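Local coordinates for Ufm1-specific protease (PDB 5EJJ), which cleaves the peptide bond at the C-terminal glycine of the ubiquitin-like modifier ufm-1, acting as a thiol protease that frees ufm-1 from its targets, at residues L155-Y164 / Y257-A268; R236-V244 / V285-Y293. One frame throughout, in Å; residues are numbered along the deposited sequence.

Overall arrangement
Both contacts are built round the five-stranded mixed sheet that contains strands 163-166, 127-139 and 235-247, and their centres lie about 15 Å apart. Along the chain their segments interleave: 155-164, 236-244, 257-268, then 285-293. Helix 253-280 follows strand 235-247 and leads on toward strand 289-293, so contact 1 packs the helix against the turn entering strand 163-166, while contact 2 brings together the strands that the helix connects. Arg-267 joins the two, its NH1 probably hydrogen-bonded to Ala-291 O. Both lie away from the inferred catalytic residues Cys-396, Asp-520 and His-522, and concern the architecture of the N-terminal half.

Contact 1: L155-Y164 / Y257-A268; sequences LSMASFRFTY and YKRSREAFNRRA
Phe-162 and Phe-264 form an edge-to-face pair where the 3-10 turn between helix 144-156 and strand 163-166 packs on helix 253-280. The ring planes meet at 74°, with Phe-162 CE2 over one face of Phe-264, 3.5 Å from CE1. Leu-155 CD1 reaches the edge of the Phe-264 ring at CZ (3.8 Å), so Phe-162 covers one face of this ring and Leu-155 meets its edge. Beside them the contact turns polar. Ser-159, small enough for a close approach, places OG 2.8 Å from Asn-265 OD1 and also near Ser-156 O; its single proton can serve either acceptor. Arg-261 has CG opposite the backbone N (chi1 -166°) and stays extended to NE, which carries the guanidinium along the turn, its face under Ser-159 OG and NE 3.3 Å from Phe-160 CB. A leucine in its place would probably leave Ser-159 OG and Phe-160 CB without the flat group beside them. Tyr-257 is long enough to donate from OH to Phe-160 O (3.1 Å), in the carbonyl plane and on a lone pair. Farther along, water 1 donates to Ser-260 OG (3.2 Å), which in turn donates to Tyr-257 O (2.6 Å).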
loop_
_atom_site.group_PDB
_atom_site.type_symbol
_atom_site.label_atom_id
_atom_site.label_comp_id
_atom_site.label_asym_id
_atom_site.label_seq_id
_atom_site.Cartn_x
_atom_site.Cartn_y
_atom_site.Cartn_z
ATOM N N LEU A 155 29.049 -6.530 -1.979
ATOM C CA LEU A 155 28.299 -5.579 -1.162
ATOM C C LEU A 155 27.572 -6.320 -0.060
ATOM O O LEU A 155 27.409 -5.812 1.043
ATOM C CB LEU A 155 27.292 -4.823 -2.018
ATOM C CG LEU A 155 26.565 -3.644 -1.400
ATOM C CD1 LEU A 155 27.449 -2.993 -0.380
ATOM C CD2 LEU A 155 26.266 -2.666 -2.514
ATOM N N SER A 156 27.152 -7.540 -0.375
ATOM C CA SER A 156 26.445 -8.392 0.570
ATOM C C SER A 156 27.341 -8.986 1.653
ATOM O O SER A 156 26.851 -9.368 2.706
ATOM C CB SER A 156 25.643 -9.469 -0.172
ATOM O OG SER A 156 24.598 -8.861 -0.942
ATOM N N MET A 157 28.650 -9.041 1.402
ATOM C CA MET A 157 29.626 -9.484 2.412
ATOM C C MET A 157 30.065 -8.322 3.272
ATOM O O MET A 157 30.743 -8.520 4.268
ATOM C CB MET A 157 30.892 -10.067 1.784
ATOM C CG MET A 157 30.724 -10.778 0.463
ATOM S SD MET A 157 30.615 -12.562 0.661
ATOM C CE MET A 157 28.906 -12.736 1.198
ATOM N N ALA A 158 29.697 -7.112 2.871
ATOM C CA ALA A 158 30.134 -5.902 3.558
ATOM C C ALA A 158 29.103 -5.452 4.594
ATOM O O ALA A 158 29.440 -4.785 5.581
ATOM C CB ALA A 158 30.388 -4.776 2.537
ATOM N N SER A 159 27.849 -5.834 4.353
ATOM C CA SER A 159 26.695 -5.322 5.094
ATOM C C SER A 159 26.670 -5.725 6.574
ATOM O O SER A 159 26.051 -5.040 7.395
ATOM C CB SER A 159 25.405 -5.777 4.410
ATOM O OG SER A 159 25.320 -7.195 4.345
ATOM N N PHE A 160 27.348 -6.826 6.914
ATOM C CA PHE A 160 27.424 -7.286 8.310
ATOM C C PHE A 160 28.167 -6.294 9.226
ATOM O O PHE A 160 28.234 -6.485 10.434
ATOM C CB PHE A 160 27.996 -8.723 8.413
ATOM C CG PHE A 160 29.502 -8.795 8.375
ATOM C CD1 PHE A 160 30.183 -8.820 7.164
ATOM C CD2 PHE A 160 30.250 -8.867 9.558
ATOM C CE1 PHE A 160 31.592 -8.894 7.127
ATOM C CE2 PHE A 160 31.662 -8.945 9.535
ATOM C CZ PHE A 160 32.331 -8.954 8.313
ATOM N N ARG A 161 28.699 -5.227 8.649
ATOM C CA ARG A 161 29.471 -4.271 9.411
ATOM C C ARG A 161 28.744 -2.913 9.581
ATOM O O ARG A 161 29.256 -1.996 10.235
ATOM C CB ARG A 161 30.849 -4.112 8.757
ATOM C CG ARG A 161 31.956 -3.442 9.626
ATOM C CD ARG A 161 32.387 -4.251 10.896
ATOM N NE ARG A 161 33.651 -3.753 11.465
ATOM C CZ ARG A 161 33.762 -2.720 12.307
ATOM N NH1 ARG A 161 32.682 -2.055 12.704
ATOM N NH2 ARG A 161 34.962 -2.348 12.754
ATOM N N PHE A 162 27.546 -2.776 9.016
ATOM C CA PHE A 162 26.794 -1.541 9.195
ATOM C C PHE A 162 26.189 -1.475 10.597
ATOM O O PHE A 162 25.985 -2.491 11.257
ATOM C CB PHE A 162 25.663 -1.437 8.192
ATOM C CG PHE A 162 26.099 -1.422 6.768
ATOM C CD1 PHE A 162 27.419 -1.206 6.425
ATOM C CD2 PHE A 162 25.171 -1.613 5.753
ATOM C CE1 PHE A 162 27.801 -1.186 5.096
ATOM C CE2 PHE A 162 25.548 -1.591 4.424
ATOM C CZ PHE A 162 26.860 -1.382 4.100
ATOM N N THR A 163 25.871 -0.264 11.028
ATOM C CA THR A 163 25.289 -0.011 12.333
ATOM C C THR A 163 24.117 0.933 12.140
ATOM O O THR A 163 24.188 1.877 11.345
ATOM C CB THR A 163 26.323 0.653 13.243
ATOM O OG1 THR A 163 27.355 -0.294 13.532
ATOM C CG2 THR A 163 25.699 1.151 14.554
ATOM N N TYR A 164 23.019 0.672 12.833
ATOM C CA TYR A 164 21.852 1.524 12.673
ATOM C C TYR A 164 21.538 2.144 14.018
ATOM O O TYR A 164 21.531 1.466 15.050
ATOM C CB TYR A 164 20.645 0.744 12.123
ATOM C CG TYR A 164 20.926 -0.030 10.847
ATOM C CD1 TYR A 164 21.466 -1.316 10.900
ATOM C CD2 TYR A 164 20.654 0.527 9.588
ATOM C CE1 TYR A 164 21.730 -2.018 9.756
ATOM C CE2 TYR A 164 20.920 -0.171 8.431
ATOM C CZ TYR A 164 21.456 -1.443 8.528
ATOM O OH TYR A 164 21.708 -2.154 7.389
ATOM N N TYR A 257 19.040 -7.519 13.955
ATOM C CA TYR A 257 20.243 -7.287 13.167
ATOM C C TYR A 257 20.275 -8.192 11.941
ATOM O O TYR A 257 20.527 -7.716 10.826
ATOM C CB TYR A 257 21.505 -7.439 14.016
ATOM C CG TYR A 257 22.744 -7.762 13.210
ATOM C CD1 TYR A 257 23.466 -6.752 12.576
ATOM C CD2 TYR A 257 23.195 -9.078 13.087
ATOM C CE1 TYR A 257 24.595 -7.045 11.835
ATOM C CE2 TYR A 257 24.309 -9.381 12.343
ATOM C CZ TYR A 257 25.008 -8.362 11.723
ATOM O OH TYR A 257 26.127 -8.658 10.985
ATOM N N LYS A 258 19.996 -9.480 12.133
ATOM C CA LYS A 258 19.934 -10.377 10.990
ATOM C C LYS A 258 18.910 -9.903 9.952
ATOM O O LYS A 258 19.120 -10.093 8.760
ATOM C CB LYS A 258 19.676 -11.824 11.400
ATOM C CG LYS A 258 20.463 -12.263 12.619
ATOM C CD LYS A 258 20.882 -13.739 12.554
ATOM C CE LYS A 258 22.105 -13.938 11.630
ATOM N NZ LYS A 258 22.982 -15.106 12.018
ATOM N N ARG A 259 17.827 -9.256 10.381
ATOM C CA ARG A 259 16.824 -8.791 9.420
ATOM C C ARG A 259 17.264 -7.584 8.608
ATOM O O ARG A 259 17.106 -7.562 7.387
ATOM C CB ARG A 259 15.480 -8.524 10.085
ATOM C CG ARG A 259 14.549 -9.714 9.956
ATOM C CD ARG A 259 13.089 -9.321 10.012
ATOM N NE ARG A 259 12.668 -9.007 11.370
ATOM C CZ ARG A 259 12.507 -9.909 12.325
ATOM N NH1 ARG A 259 12.743 -11.194 12.084
ATOM N NH2 ARG A 259 12.118 -9.515 13.524
ATOM N N SER A 260 17.821 -6.592 9.295
ATOM C CA SER A 260 18.312 -5.361 8.675
ATOM C C SER A 260 19.302 -5.696 7.573
ATOM O O SER A 260 19.343 -5.062 6.526
ATOM C CB SER A 260 19.070 -4.568 9.714
ATOM O OG SER A 260 20.283 -5.262 9.981
ATOM N N ARG A 261 20.117 -6.701 7.839
ATOM C CA ARG A 261 21.172 -7.073 6.937
ATOM C C ARG A 261 20.585 -7.719 5.701
ATOM O O ARG A 261 20.885 -7.292 4.590
ATOM C CB ARG A 261 22.110 -8.031 7.639
ATOM C CG ARG A 261 23.386 -8.213 6.934
ATOM C CD ARG A 261 24.199 -9.342 7.506
ATOM N NE ARG A 261 25.337 -9.548 6.627
ATOM C CZ ARG A 261 25.403 -10.499 5.702
ATOM N NH1 ARG A 261 24.407 -11.378 5.568
ATOM N NH2 ARG A 261 26.481 -10.578 4.929
ATOM N N GLU A 262 19.745 -8.738 5.881
ATOM C CA GLU A 262 19.035 -9.349 4.747
ATOM C C GLU A 262 18.232 -8.316 3.958
ATOM O O GLU A 262 18.159 -8.378 2.721
ATOM C CB GLU A 262 18.088 -10.454 5.207
ATOM C CG GLU A 262 17.275 -11.123 4.082
ATOM C CD GLU A 262 18.111 -12.018 3.166
ATOM O OE1 GLU A 262 19.256 -12.393 3.536
ATOM O OE2 GLU A 262 17.623 -12.349 2.058
ATOM N N ALA A 263 17.629 -7.374 4.685
ATOM C CA ALA A 263 16.836 -6.318 4.079
ATOM C C ALA A 263 17.704 -5.528 3.103
ATOM O O ALA A 263 17.341 -5.343 1.927
ATOM C CB ALA A 263 16.259 -5.422 5.149
ATOM N N PHE A 264 18.863 -5.091 3.595
ATOM C CA PHE A 264 19.822 -4.347 2.791
ATOM C C PHE A 264 20.351 -5.141 1.586
ATOM O O PHE A 264 20.522 -4.580 0.496
ATOM C CB PHE A 264 21.006 -3.869 3.639
ATOM C CG PHE A 264 22.088 -3.261 2.824
ATOM C CD1 PHE A 264 23.215 -3.976 2.511
ATOM C CD2 PHE A 264 21.936 -1.993 2.292
ATOM C CE1 PHE A 264 24.208 -3.416 1.713
ATOM C CE2 PHE A 264 22.918 -1.433 1.485
ATOM C CZ PHE A 264 24.059 -2.138 1.201
ATOM N N ASN A 265 20.622 -6.432 1.778
ATOM C CA ASN A 265 21.115 -7.234 0.676
ATOM C C ASN A 265 20.078 -7.425 -0.432
ATOM O O ASN A 265 20.433 -7.445 -1.606
ATOM C CB ASN A 265 21.684 -8.571 1.144
ATOM C CG ASN A 265 22.887 -8.414 2.079
ATOM O OD1 ASN A 265 23.479 -7.337 2.200
ATOM N ND2 ASN A 265 23.252 -9.502 2.744
ATOM N N ARG A 266 18.797 -7.521 -0.075
ATOM C CA ARG A 266 17.750 -7.727 -1.074
ATOM C C ARG A 266 17.563 -6.492 -1.935
ATOM O O ARG A 266 17.353 -6.583 -3.142
ATOM C CB ARG A 266 16.435 -8.100 -0.403
ATOM C CG ARG A 266 16.472 -9.449 0.274
ATOM C CD ARG A 266 15.121 -9.931 0.649
ATOM N NE ARG A 266 15.181 -11.267 1.215
ATOM C CZ ARG A 266 14.156 -11.873 1.807
ATOM N NH1 ARG A 266 12.986 -11.270 1.921
ATOM N NH2 ARG A 266 14.293 -13.084 2.293
ATOM N N ARG A 267 17.630 -5.327 -1.313
ATOM C CA ARG A 267 17.543 -4.089 -2.062
ATOM C C ARG A 267 18.691 -3.941 -3.054
ATOM O O ARG A 267 18.501 -3.401 -4.136
ATOM C CB ARG A 267 17.566 -2.904 -1.107
ATOM C CG ARG A 267 16.305 -2.673 -0.359
ATOM C CD ARG A 267 15.402 -1.774 -1.154
ATOM N NE ARG A 267 14.153 -1.555 -0.440
ATOM C CZ ARG A 267 13.109 -0.904 -0.935
ATOM N NH1 ARG A 267 13.148 -0.403 -2.167
ATOM N NH2 ARG A 267 12.018 -0.771 -0.191
ATOM N N ALA A 268 19.892 -4.377 -2.670
ATOM C CA ALA A 268 21.032 -4.305 -3.585
ATOM C C ALA A 268 20.814 -5.262 -4.758
ATOM O O ALA A 268 20.920 -4.860 -5.906
ATOM C CB ALA A 268 22.321 -4.605 -2.883
HETATM O O HOH W 1 22.741 -4.377 8.081
HETATM O O HOH W 2 18.895 -1.987 6.552
#

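Contact 2: R236-V244 / V285-Y293; sequences RLVTIGEVV and VTTTTSATY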
loop_
_atom_site.group_PDB
_atom_site.type_symbol
_atom_site.label_atom_id
_atom_site.label_comp_id
_atom_site.label_asym_id
_atom_site.label_seq_id
_atom_site.Cartn_x
_atom_site.Cartn_y
_atom_site.Cartn_z
ATOM N N ARG A 236 30.602 4.958 -13.173
ATOM C CA ARG A 236 30.355 4.891 -11.733
ATOM C C ARG A 236 28.909 5.262 -11.458
ATOM O O ARG A 236 28.434 6.318 -11.852
ATOM C CB ARG A 236 31.341 5.731 -10.900
ATOM C CG ARG A 236 31.353 7.220 -11.235
ATOM C CD ARG A 236 32.147 8.034 -10.215
ATOM N NE ARG A 236 31.452 8.178 -8.930
ATOM C CZ ARG A 236 30.554 9.126 -8.658
ATOM N NH1 ARG A 236 30.220 10.013 -9.586
ATOM N NH2 ARG A 236 29.984 9.192 -7.458
ATOM N N LEU A 237 28.220 4.347 -10.790
ATOM C CA LEU A 237 26.794 4.426 -10.564
ATOM C C LEU A 237 26.559 4.684 -9.076
ATOM O O LEU A 237 27.204 4.053 -8.228
ATOM C CB LEU A 237 26.183 3.098 -11.021
ATOM C CG LEU A 237 24.750 2.644 -10.759
ATOM C CD1 LEU A 237 23.706 3.737 -10.952
ATOM C CD2 LEU A 237 24.491 1.468 -11.683
ATOM N N VAL A 238 25.682 5.639 -8.753
ATOM C CA VAL A 238 25.347 5.868 -7.343
ATOM C C VAL A 238 23.893 5.577 -7.004
ATOM O O VAL A 238 22.981 6.007 -7.685
ATOM C CB VAL A 238 25.754 7.243 -6.839
ATOM C CG1 VAL A 238 25.460 7.347 -5.382
ATOM C CG2 VAL A 238 27.216 7.421 -7.042
ATOM N N THR A 239 23.700 4.801 -5.950
ATOM C CA THR A 239 22.387 4.333 -5.562
ATOM C C THR A 239 22.171 4.756 -4.134
ATOM O O THR A 239 23.006 4.444 -3.268
ATOM C CB THR A 239 22.330 2.788 -5.610
ATOM O OG1 THR A 239 22.916 2.320 -6.836
ATOM C CG2 THR A 239 20.894 2.286 -5.499
ATOM N N ILE A 240 21.093 5.500 -3.882
ATOM C CA ILE A 240 20.671 5.728 -2.502
ATOM C C ILE A 240 19.177 5.526 -2.396
ATOM O O ILE A 240 18.447 5.759 -3.366
ATOM C CB ILE A 240 21.084 7.112 -1.947
ATOM C CG1 ILE A 240 19.947 8.091 -2.055
ATOM C CG2 ILE A 240 22.235 7.673 -2.715
ATOM C CD1 ILE A 240 20.397 9.478 -1.872
ATOM N N GLY A 241 18.730 5.059 -1.231
ATOM C CA GLY A 241 17.316 4.825 -1.017
ATOM C C GLY A 241 16.944 4.171 0.299
ATOM O O GLY A 241 17.822 3.820 1.079
ATOM N N GLU A 242 15.635 4.025 0.532
ATOM C CA GLU A 242 15.092 3.393 1.727
ATOM C C GLU A 242 15.592 1.979 1.852
ATOM O O GLU A 242 15.810 1.303 0.852
ATOM C CB GLU A 242 13.577 3.277 1.622
ATOM C CG GLU A 242 12.792 4.574 1.590
ATOM C CD GLU A 242 11.254 4.352 1.625
ATOM O OE1 GLU A 242 10.753 3.383 0.974
ATOM O OE2 GLU A 242 10.554 5.151 2.316
ATOM N N VAL A 243 15.750 1.514 3.084
ATOM C CA VAL A 243 15.802 0.088 3.340
ATOM C C VAL A 243 14.902 -0.207 4.539
ATOM O O VAL A 243 15.148 0.275 5.643
ATOM C CB VAL A 243 17.216 -0.401 3.602
ATOM C CG1 VAL A 243 17.215 -1.880 3.853
ATOM C CG2 VAL A 243 18.097 -0.093 2.421
ATOM N N VAL A 244 13.846 -0.994 4.301
ATOM C CA VAL A 244 12.796 -1.246 5.285
ATOM C C VAL A 244 12.801 -2.693 5.727
ATOM O O VAL A 244 12.808 -3.592 4.896
ATOM C CB VAL A 244 11.425 -0.979 4.695
ATOM C CG1 VAL A 244 10.409 -1.056 5.773
ATOM C CG2 VAL A 244 11.392 0.371 4.035
ATOM N N VAL A 285 22.744 2.340 -18.658
ATOM C CA VAL A 285 22.796 2.232 -17.211
ATOM C C VAL A 285 21.968 3.337 -16.584
ATOM O O VAL A 285 22.295 4.511 -16.659
ATOM C CB VAL A 285 24.208 2.279 -16.672
ATOM C CG1 VAL A 285 24.176 2.353 -15.166
ATOM C CG2 VAL A 285 24.962 1.045 -17.107
ATOM N N THR A 286 20.888 2.916 -15.959
ATOM C CA THR A 286 19.868 3.779 -15.411
ATOM C C THR A 286 20.071 3.923 -13.916
ATOM O O THR A 286 20.496 2.993 -13.234
ATOM C CB THR A 286 18.498 3.090 -15.616
ATOM O OG1 THR A 286 18.331 2.771 -17.010
ATOM C CG2 THR A 286 17.310 3.947 -15.080
ATOM N N THR A 287 19.748 5.085 -13.385
ATOM C CA THR A 287 19.732 5.197 -11.952
ATOM C C THR A 287 18.325 4.818 -11.440
ATOM O O THR A 287 17.351 4.940 -12.180
ATOM C CB THR A 287 20.179 6.583 -11.532
ATOM O OG1 THR A 287 20.252 6.630 -10.104
ATOM C CG2 THR A 287 19.219 7.612 -12.034
ATOM N N THR A 288 18.212 4.328 -10.203
ATOM C CA THR A 288 16.908 3.882 -9.676
ATOM C C THR A 288 16.337 4.738 -8.540
ATOM O O THR A 288 17.059 5.511 -7.915
ATOM C CB THR A 288 16.953 2.403 -9.190
ATOM O OG1 THR A 288 17.854 2.274 -8.081
ATOM C CG2 THR A 288 17.383 1.477 -10.317
ATOM N N THR A 289 15.034 4.592 -8.292
ATOM C CA THR A 289 14.360 5.205 -7.129
ATOM C C THR A 289 13.854 4.115 -6.207
ATOM O O THR A 289 13.210 3.158 -6.656
ATOM C CB THR A 289 13.072 6.014 -7.489
ATOM O OG1 THR A 289 13.364 7.087 -8.393
ATOM C CG2 THR A 289 12.456 6.581 -6.233
ATOM N N SER A 290 14.100 4.271 -4.915
ATOM C CA SER A 290 13.589 3.306 -3.959
ATOM C C SER A 290 12.143 3.547 -3.536
ATOM O O SER A 290 11.795 4.631 -3.062
ATOM C CB SER A 290 14.481 3.250 -2.731
ATOM O OG SER A 290 15.286 2.092 -2.803
ATOM N N ALA A 291 11.312 2.516 -3.680
ATOM C CA ALA A 291 9.918 2.590 -3.258
ATOM C C ALA A 291 9.523 1.419 -2.370
ATOM O O ALA A 291 10.083 0.322 -2.468
ATOM C CB ALA A 291 8.994 2.664 -4.481
ATOM N N THR A 292 8.546 1.668 -1.509
ATOM C CA THR A 292 7.897 0.628 -0.714
ATOM C C THR A 292 6.381 0.760 -0.901
ATOM O O THR A 292 5.847 1.870 -0.936
ATOM C CB THR A 292 8.238 0.765 0.776
ATOM O OG1 THR A 292 9.654 0.887 0.927
ATOM C CG2 THR A 292 7.792 -0.442 1.526
ATOM N N TYR A 293 5.700 -0.369 -1.056
ATOM C CA TYR A 293 4.273 -0.385 -1.271
ATOM C C TYR A 293 3.631 -1.382 -0.343
ATOM O O TYR A 293 4.291 -2.269 0.200
ATOM C CB TYR A 293 3.953 -0.830 -2.685
ATOM C CG TYR A 293 4.570 0.014 -3.741
ATOM C CD1 TYR A 293 5.817 -0.289 -4.259
ATOM C CD2 TYR A 293 3.907 1.112 -4.233
ATOM C CE1 TYR A 293 6.391 0.495 -5.238
ATOM C CE2 TYR A 293 4.457 1.897 -5.216
ATOM C CZ TYR A 293 5.699 1.593 -5.707
ATOM O OH TYR A 293 6.230 2.400 -6.676
HETATM O O HOH W 3 20.884 3.133 -8.777
HETATM O O HOH W 4 15.497 6.589 -4.106
HETATM O O HOH W 5 17.392 0.850 -1.534
HETATM O O HOH W 6 8.423 4.212 -0.442
#
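Glu-242 turns CG opposite its carbonyl carbon (chi1 -65°) and runs extended from there, while Thr-292 sets OG1 beside its own backbone N (chi1 -50°); together these torsions bring Thr-292 OG1 within 2.7 Å of Glu-242 OE1. The hydroxyl donates on the syn side of the carboxylate, somewhat out of its plane. Water 6 donates to the same OE1 and accepts from Thr-292 N, giving this oxygen two donors, while Glu-242 OE2 bonds to Ser-347 OG; a carboxylate suits a buried place with so many donors. The strands run nearly parallel, their axes 17° apart and 6.0 Å at closest, yet water rather than direct backbone bonding bridges them: water 4 joins Ile-240 O to Ser-290 N, and water 3 joins Thr-239 OG1 to Thr-288 N. Gly-241 lacks a side chain, which lets Ser-290 CB approach its CA to 3.7 Å. Ser-290 OG receives water 5, shared with Glu-242 O, and also bonds to Gln-305 OE1. Leu-237 CD2 meets Val-285 CG1 at 3.6 Å, an apolar contact at the N-terminal ends of the two segments. On its other edge strand 235-247 is hydrogen-bonded to strand 127-139, and strand 289-293 pairs with strand 302-306 in a separate sheet; helix 253-280, which connects the two nearly parallel strands, packs Thr-271 on Thr-239 and Ala-263 on Val-243.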